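Local coordinates for bifunctional GH43-CE protein (Bacteroides eggerthii, PDB 6MLY) that probably hydrolyses xylan-derived chains through a family 43 glycoside hydrolase module and carries a second, carbohydrate esterase module on the same polypeptide, at residues K445-F450 / K456-Y461; Y487-F492 / D506-E511. All coordinates share one frame; numbering follows the deposited sequence.

Contact 1: residues K445-F450 / K456-Y461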
loop_
_atom_site.group_PDB
_atom_site.type_symbol
_atom_site.label_atom_id
_atom_site.label_comp_id
_atom_site.label_asym_id
_atom_site.label_seq_id
_atom_site.Cartn_x
_atom_site.Cartn_y
_atom_site.Cartn_z
ATOM N N LYS A 445 2.788 -9.054 8.122
ATOM C CA LYS A 445 2.804 -9.175 6.669
ATOM C C LYS A 445 2.377 -7.825 6.080
ATOM O O LYS A 445 1.557 -7.121 6.658
ATOM C CB LYS A 445 1.883 -10.323 6.234
ATOM C CG LYS A 445 1.830 -10.620 4.738
ATOM C CD LYS A 445 1.428 -12.056 4.402
ATOM C CE LYS A 445 -0.036 -12.356 4.654
ATOM N NZ LYS A 445 -0.404 -13.731 4.236
ATOM N N ALA A 446 2.975 -7.462 4.944
ATOM C CA ALA A 446 2.640 -6.241 4.224
ATOM C C ALA A 446 2.584 -6.558 2.729
ATOM O O ALA A 446 3.582 -6.977 2.164
ATOM C CB ALA A 446 3.658 -5.170 4.530
ATOM N N GLU A 447 1.406 -6.378 2.123
ATOM C CA GLU A 447 1.171 -6.652 0.706
ATOM C C GLU A 447 1.234 -5.339 -0.081
ATOM O O GLU A 447 0.986 -4.266 0.470
ATOM C CB GLU A 447 -0.190 -7.318 0.491
ATOM C CG GLU A 447 -0.337 -8.666 1.180
ATOM C CD GLU A 447 -1.528 -9.482 0.706
ATOM O OE1 GLU A 447 -2.670 -8.990 0.848
ATOM O OE2 GLU A 447 -1.306 -10.598 0.178
ATOM N N CYS A 448 1.568 -5.457 -1.372
ATOM C CA CYS A 448 1.675 -4.331 -2.302
ATOM C C CYS A 448 1.044 -4.712 -3.646
ATOM O O CYS A 448 1.433 -5.715 -4.257
ATOM C CB CYS A 448 3.130 -3.945 -2.557
ATOM S SG CYS A 448 3.986 -3.239 -1.119
ATOM N N ASP A 449 0.075 -3.907 -4.092
ATOM C CA ASP A 449 -0.503 -4.040 -5.425
ATOM C C ASP A 449 -0.154 -2.780 -6.222
ATOM O O ASP A 449 -0.733 -1.712 -5.995
ATOM C CB ASP A 449 -2.018 -4.287 -5.392
ATOM C CG ASP A 449 -2.575 -4.768 -6.724
ATOM O OD1 ASP A 449 -1.768 -5.218 -7.560
ATOM O OD2 ASP A 449 -3.802 -4.687 -6.927
ATOM N N PHE A 450 0.825 -2.926 -7.122
ATOM C CA PHE A 450 1.225 -1.887 -8.061
ATOM C C PHE A 450 0.526 -2.110 -9.411
ATOM O O PHE A 450 0.528 -1.215 -10.248
ATOM C CB PHE A 450 2.753 -1.853 -8.195
ATOM C CG PHE A 450 3.494 -1.639 -6.894
ATOM C CD1 PHE A 450 3.488 -0.400 -6.265
ATOM C CD2 PHE A 450 4.195 -2.674 -6.290
ATOM C CE1 PHE A 450 4.165 -0.201 -5.069
ATOM C CE2 PHE A 450 4.872 -2.472 -5.095
ATOM C CZ PHE A 450 4.854 -1.238 -4.486
ATOM N N LYS A 456 -1.563 0.248 -3.554
ATOM C CA LYS A 456 -2.246 0.062 -2.277
ATOM C C LYS A 456 -1.467 -0.960 -1.440
ATOM O O LYS A 456 -1.006 -1.979 -1.967
ATOM C CB LYS A 456 -3.693 -0.396 -2.505
ATOM C CG LYS A 456 -4.590 0.603 -3.227
ATOM C CD LYS A 456 -6.036 0.165 -3.368
ATOM C CE LYS A 456 -6.208 -1.095 -4.190
ATOM N NZ LYS A 456 -7.591 -1.227 -4.704
ATOM N N GLY A 457 -1.327 -0.668 -0.139
ATOM C CA GLY A 457 -0.644 -1.537 0.817
ATOM C C GLY A 457 -1.602 -2.063 1.873
ATOM O O GLY A 457 -2.206 -1.278 2.613
ATOM N N TYR A 458 -1.751 -3.394 1.924
ATOM C CA TYR A 458 -2.546 -4.079 2.945
ATOM C C TYR A 458 -1.607 -4.636 4.023
ATOM O O TYR A 458 -0.618 -5.298 3.704
ATOM C CB TYR A 458 -3.365 -5.226 2.341
ATOM C CG TYR A 458 -4.049 -4.925 1.031
ATOM C CD1 TYR A 458 -4.903 -3.840 0.891
ATOM C CD2 TYR A 458 -3.865 -5.749 -0.070
ATOM C CE1 TYR A 458 -5.538 -3.570 -0.313
ATOM C CE2 TYR A 458 -4.490 -5.493 -1.281
ATOM C CZ TYR A 458 -5.329 -4.399 -1.405
ATOM O OH TYR A 458 -5.938 -4.160 -2.605
ATOM N N PHE A 459 -1.939 -4.379 5.293
ATOM C CA PHE A 459 -1.193 -4.908 6.434
ATOM C C PHE A 459 -2.011 -5.991 7.145
ATOM O O PHE A 459 -3.240 -5.909 7.210
ATOM C CB PHE A 459 -0.839 -3.788 7.412
ATOM C CG PHE A 459 0.049 -2.721 6.828
ATOM C CD1 PHE A 459 -0.495 -1.604 6.216
ATOM C CD2 PHE A 459 1.431 -2.838 6.880
ATOM C CE1 PHE A 459 0.327 -0.625 5.675
ATOM C CE2 PHE A 459 2.249 -1.857 6.339
ATOM C CZ PHE A 459 1.696 -0.751 5.736
ATOM N N TYR A 460 -1.301 -6.995 7.670
ATOM C CA TYR A 460 -1.869 -8.069 8.478
ATOM C C TYR A 460 -0.974 -8.299 9.703
ATOM O O TYR A 460 0.194 -7.887 9.705
ATOM C CB TYR A 460 -1.952 -9.388 7.700
ATOM C CG TYR A 460 -2.676 -9.360 6.376
ATOM C CD1 TYR A 460 -3.859 -10.058 6.197
ATOM C CD2 TYR A 460 -2.150 -8.693 5.283
ATOM C CE1 TYR A 460 -4.520 -10.068 4.979
ATOM C CE2 TYR A 460 -2.801 -8.689 4.059
ATOM C CZ TYR A 460 -3.990 -9.380 3.906
ATOM O OH TYR A 460 -4.626 -9.382 2.701
ATOM N N TYR A 461 -1.531 -8.969 10.724
ATOM C CA TYR A 461 -0.749 -9.550 11.820
ATOM C C TYR A 461 -1.086 -11.042 11.913
ATOM O O TYR A 461 -1.916 -11.536 11.161
ATOM C CB TYR A 461 -0.981 -8.790 13.129
ATOM C CG TYR A 461 -2.266 -9.102 13.853
ATOM C CD1 TYR A 461 -2.353 -10.166 14.738
ATOM C CD2 TYR A 461 -3.392 -8.310 13.688
ATOM C CE1 TYR A 461 -3.528 -10.451 15.416
ATOM C CE2 TYR A 461 -4.574 -8.576 14.362
ATOM C CZ TYR A 461 -4.642 -9.651 15.233
ATOM O OH TYR A 461 -5.799 -9.928 15.900
#
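Glu447 and Tyr460 meet through their side chains on one face of an antiparallel strand pair. Tyr460 OH donates to Glu447 OE1 at 2.7 Å, from above the carboxylate plane. The carboxylate and the ring stand almost perpendicular, 86° apart, and OE1 lies at the ring edge, near its plane. The other carboxylate oxygen, OE2, is bonded to Ser515 OG, so both oxygens of this buried group have a partner. Glu447 CG sits beside its own backbone N (chi1 -62°) and the chain then runs extended, which carries OE1 past the edge of the Tyr458 ring, 3.6 Å from Tyr458 CD2. Lys445 lays its CE over one face of the Tyr460 ring, toward the rim; NZ is distant, a weak cation-pi attraction at most, and Lys445 has a cation-pi partner in Trp468. Arg518 also makes a cation-pi contact with Tyr460. On the other face of the sheet, Ala446 CB touches Phe459 CD2 at 4.0 Å, an apolar contact that meets the ring obliquely. Backbone bonds hold the register at both ends: Tyr460 N reaches Lys445 O at 3.0 Å, and Asp449 N reaches Lys456 O at 3.1 Å. The Asp449 carboxylate turns to Arg451, while Lys456 NZ bonds to Glu520 O. The arrangement is a beta hairpin inside one sheet of the concanavalin A-like domain, with a polar, tyrosine-rich face and an apolar face.

Contact 2: residues Y487-F492 / D506-E511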
loop_
_atom_site.group_PDB
_atom_site.type_symbol
_atom_site.label_atom_id
_atom_site.label_comp_id
_atom_site.label_asym_id
_atom_site.label_seq_id
_atom_site.Cartn_x
_atom_site.Cartn_y
_atom_site.Cartn_z
ATOM N N TYR A 487 8.862 2.951 -2.383
ATOM C CA TYR A 487 8.449 2.422 -1.096
ATOM C C TYR A 487 9.317 1.200 -0.789
ATOM O O TYR A 487 9.480 0.322 -1.629
ATOM C CB TYR A 487 6.953 2.091 -1.086
ATOM C CG TYR A 487 6.070 3.260 -0.734
ATOM C CD1 TYR A 487 6.053 4.401 -1.517
ATOM C CD2 TYR A 487 5.257 3.235 0.386
ATOM C CE1 TYR A 487 5.255 5.487 -1.200
ATOM C CE2 TYR A 487 4.445 4.309 0.715
ATOM C CZ TYR A 487 4.446 5.442 -0.079
ATOM O OH TYR A 487 3.654 6.504 0.243
ATOM N N ARG A 488 9.881 1.180 0.420
ATOM C CA ARG A 488 10.696 0.080 0.887
ATOM C C ARG A 488 9.983 -0.629 2.047
ATOM O O ARG A 488 9.278 0.000 2.838
ATOM C CB ARG A 488 12.069 0.610 1.309
ATOM C CG ARG A 488 12.964 1.040 0.156
ATOM C CD ARG A 488 14.333 1.489 0.643
ATOM N NE ARG A 488 15.324 1.581 -0.427
ATOM C CZ ARG A 488 16.215 0.637 -0.729
ATOM N NH1 ARG A 488 16.323 -0.449 0.019
ATOM N NH2 ARG A 488 16.999 0.785 -1.784
ATOM N N PHE A 489 10.166 -1.952 2.115
ATOM C CA PHE A 489 9.930 -2.713 3.326
ATOM C C PHE A 489 10.933 -2.234 4.379
ATOM O O PHE A 489 12.053 -1.872 4.042
ATOM C CB PHE A 489 10.044 -4.215 3.054
ATOM C CG PHE A 489 8.985 -4.751 2.125
ATOM C CD1 PHE A 489 7.651 -4.754 2.501
ATOM C CD2 PHE A 489 9.315 -5.249 0.876
ATOM C CE1 PHE A 489 6.674 -5.241 1.646
ATOM C CE2 PHE A 489 8.337 -5.736 0.023
ATOM C CZ PHE A 489 7.018 -5.726 0.405
ATOM N N ALA A 490 10.512 -2.221 5.647
ATOM C CA ALA A 490 11.284 -1.605 6.718
ATOM C C ALA A 490 11.056 -2.352 8.039
ATOM O O ALA A 490 9.923 -2.405 8.530
ATOM C CB ALA A 490 10.896 -0.150 6.834
ATOM N N LEU A 491 12.132 -2.935 8.589
ATOM C CA LEU A 491 12.148 -3.417 9.969
ATOM C C LEU A 491 12.500 -2.223 10.861
ATOM O O LEU A 491 13.479 -1.540 10.591
ATOM C CB LEU A 491 13.175 -4.542 10.161
ATOM C CG LEU A 491 13.166 -5.709 9.171
ATOM C CD1 LEU A 491 13.405 -7.026 9.895
ATOM C CD2 LEU A 491 11.883 -5.793 8.366
ATOM N N PHE A 492 11.705 -1.982 11.913
ATOM C CA PHE A 492 11.940 -0.846 12.812
ATOM C C PHE A 492 11.702 -1.256 14.270
ATOM O O PHE A 492 11.160 -2.321 14.541
ATOM C CB PHE A 492 11.071 0.348 12.408
ATOM C CG PHE A 492 9.586 0.163 12.588
ATOM C CD1 PHE A 492 8.804 -0.369 11.573
ATOM C CD2 PHE A 492 8.961 0.551 13.764
ATOM C CE1 PHE A 492 7.436 -0.521 11.739
ATOM C CE2 PHE A 492 7.592 0.395 13.928
ATOM C CZ PHE A 492 6.833 -0.144 12.916
ATOM N N ASP A 506 13.235 -13.018 13.839
ATOM C CA ASP A 506 13.720 -14.355 13.471
ATOM C C ASP A 506 14.118 -14.362 11.989
ATOM O O ASP A 506 15.157 -14.923 11.629
ATOM C CB ASP A 506 12.690 -15.451 13.769
ATOM C CG ASP A 506 13.227 -16.866 13.599
ATOM O OD1 ASP A 506 14.467 -17.046 13.660
ATOM O OD2 ASP A 506 12.404 -17.782 13.399
ATOM N N TYR A 507 13.276 -13.739 11.150
ATOM C CA TYR A 507 13.449 -13.741 9.705
ATOM C C TYR A 507 12.736 -12.537 9.071
ATOM O O TYR A 507 11.879 -11.899 9.682
ATOM C CB TYR A 507 12.945 -15.060 9.101
ATOM C CG TYR A 507 11.451 -15.268 9.122
ATOM C CD1 TYR A 507 10.630 -14.723 8.147
ATOM C CD2 TYR A 507 10.854 -16.040 10.104
ATOM C CE1 TYR A 507 9.258 -14.925 8.155
ATOM C CE2 TYR A 507 9.484 -16.249 10.129
ATOM C CZ TYR A 507 8.680 -15.690 9.152
ATOM O OH TYR A 507 7.327 -15.895 9.184
ATOM N N PHE A 508 13.146 -12.226 7.837
ATOM C CA PHE A 508 12.354 -11.455 6.890
ATOM C C PHE A 508 12.133 -12.336 5.660
ATOM O O PHE A 508 13.033 -13.048 5.242
ATOM C CB PHE A 508 13.040 -10.135 6.525
ATOM C CG PHE A 508 12.400 -9.384 5.382
ATOM C CD1 PHE A 508 11.426 -8.425 5.614
ATOM C CD2 PHE A 508 12.769 -9.639 4.071
ATOM C CE1 PHE A 508 10.834 -7.741 4.562
ATOM C CE2 PHE A 508 12.179 -8.953 3.021
ATOM C CZ PHE A 508 11.209 -8.008 3.267
ATOM N N LYS A 509 10.917 -12.296 5.115
ATOM C CA LYS A 509 10.540 -13.127 3.986
ATOM C C LYS A 509 9.844 -12.235 2.960
ATOM O O LYS A 509 9.008 -11.418 3.334
ATOM C CB LYS A 509 9.635 -14.278 4.442
ATOM C CG LYS A 509 9.896 -15.617 3.765
ATOM C CD LYS A 509 8.799 -16.056 2.822
ATOM C CE LYS A 509 7.593 -16.600 3.550
ATOM N NZ LYS A 509 6.690 -17.309 2.616
ATOM N N ILE A 510 10.219 -12.396 1.685
ATOM C CA ILE A 510 9.649 -11.623 0.590
ATOM C C ILE A 510 9.366 -12.562 -0.588
ATOM O O ILE A 510 10.178 -13.438 -0.909
ATOM C CB ILE A 510 10.566 -10.451 0.189
ATOM C CG1 ILE A 510 9.865 -9.503 -0.788
ATOM C CG2 ILE A 510 11.894 -10.951 -0.365
ATOM C CD1 ILE A 510 10.590 -8.200 -1.010
ATOM N N GLU A 511 8.216 -12.333 -1.234
ATOM C CA GLU A 511 7.716 -13.159 -2.326
ATOM C C GLU A 511 6.998 -12.261 -3.343
ATOM O O GLU A 511 6.426 -11.231 -2.985
ATOM C CB GLU A 511 6.811 -14.262 -1.768
ATOM C CG GLU A 511 5.797 -13.767 -0.746
ATOM C CD GLU A 511 5.186 -14.836 0.145
ATOM O OE1 GLU A 511 5.674 -15.986 0.122
ATOM O OE2 GLU A 511 4.222 -14.508 0.871
#
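The rings of Phe489 and Phe508 meet obliquely, neither stacked nor edge-to-face. Their planes are 57° apart and their centroids 6.0 Å. Phe489 CB meets the Phe508 ring obliquely, 3.9 Å from Phe508 CE1. Further along the same ring, Leu491 CD2 comes to 3.8 Å from Phe508 CD1, again at a slant. Phe508 also has Trp332 in an edge-to-face pair. The Phe489 ring receives Ile510 obliquely, with Ile510 CD1 3.5 Å from Phe489 CE2. Thus Phe489 uses two parts of its side chain, CB and the CD2–CE2 side of the ring, for two neighbours on the facing strand. Phe508 CG is anti to the backbone N (chi1 170°), which extends the ring across the gap to Phe489 CB and Leu491 CD2. The Ile510 chain runs extended through CG1 (chi1 -170°, with chi2 also anti), and this carries CD1 to the Phe489 ring. The strands run in nearly opposite directions in different sheets, and their axes stay 10.0 Å apart at the closest. No hydrogen bond joins them, so the side chains alone span the distance. Leu398 and Leu400 of strand 395-401 pack beside Leu491 and Phe489. All four touching residues are buried and hydrocarbon in character. The contact therefore rests on hydrophobic burial and dispersion between the two layers of a beta sandwich, with no directional polar bond across it.

Overall arrangement
Both contacts lie in the concanavalin A-like domain and follow one another along the chain without nesting or crossing. Contact 1 comes first and closes the short loop between strands 441-449 and 456-462, neighbours in one sheet. The chain then passes through strand 469-476 of that sheet and enters the opposing sheet at 488-491. It returns to the first sheet with strand 502-511, and contact 2 closes the connection between 488-491 and 502-511. Contact 1 is thus a link within a sheet, and contact 2 a link between sheets. They meet at Phe489, whose CE1 packs 3.6 Å from Ala446 O, and strand 378-386 separates strands 441-449 and 502-511.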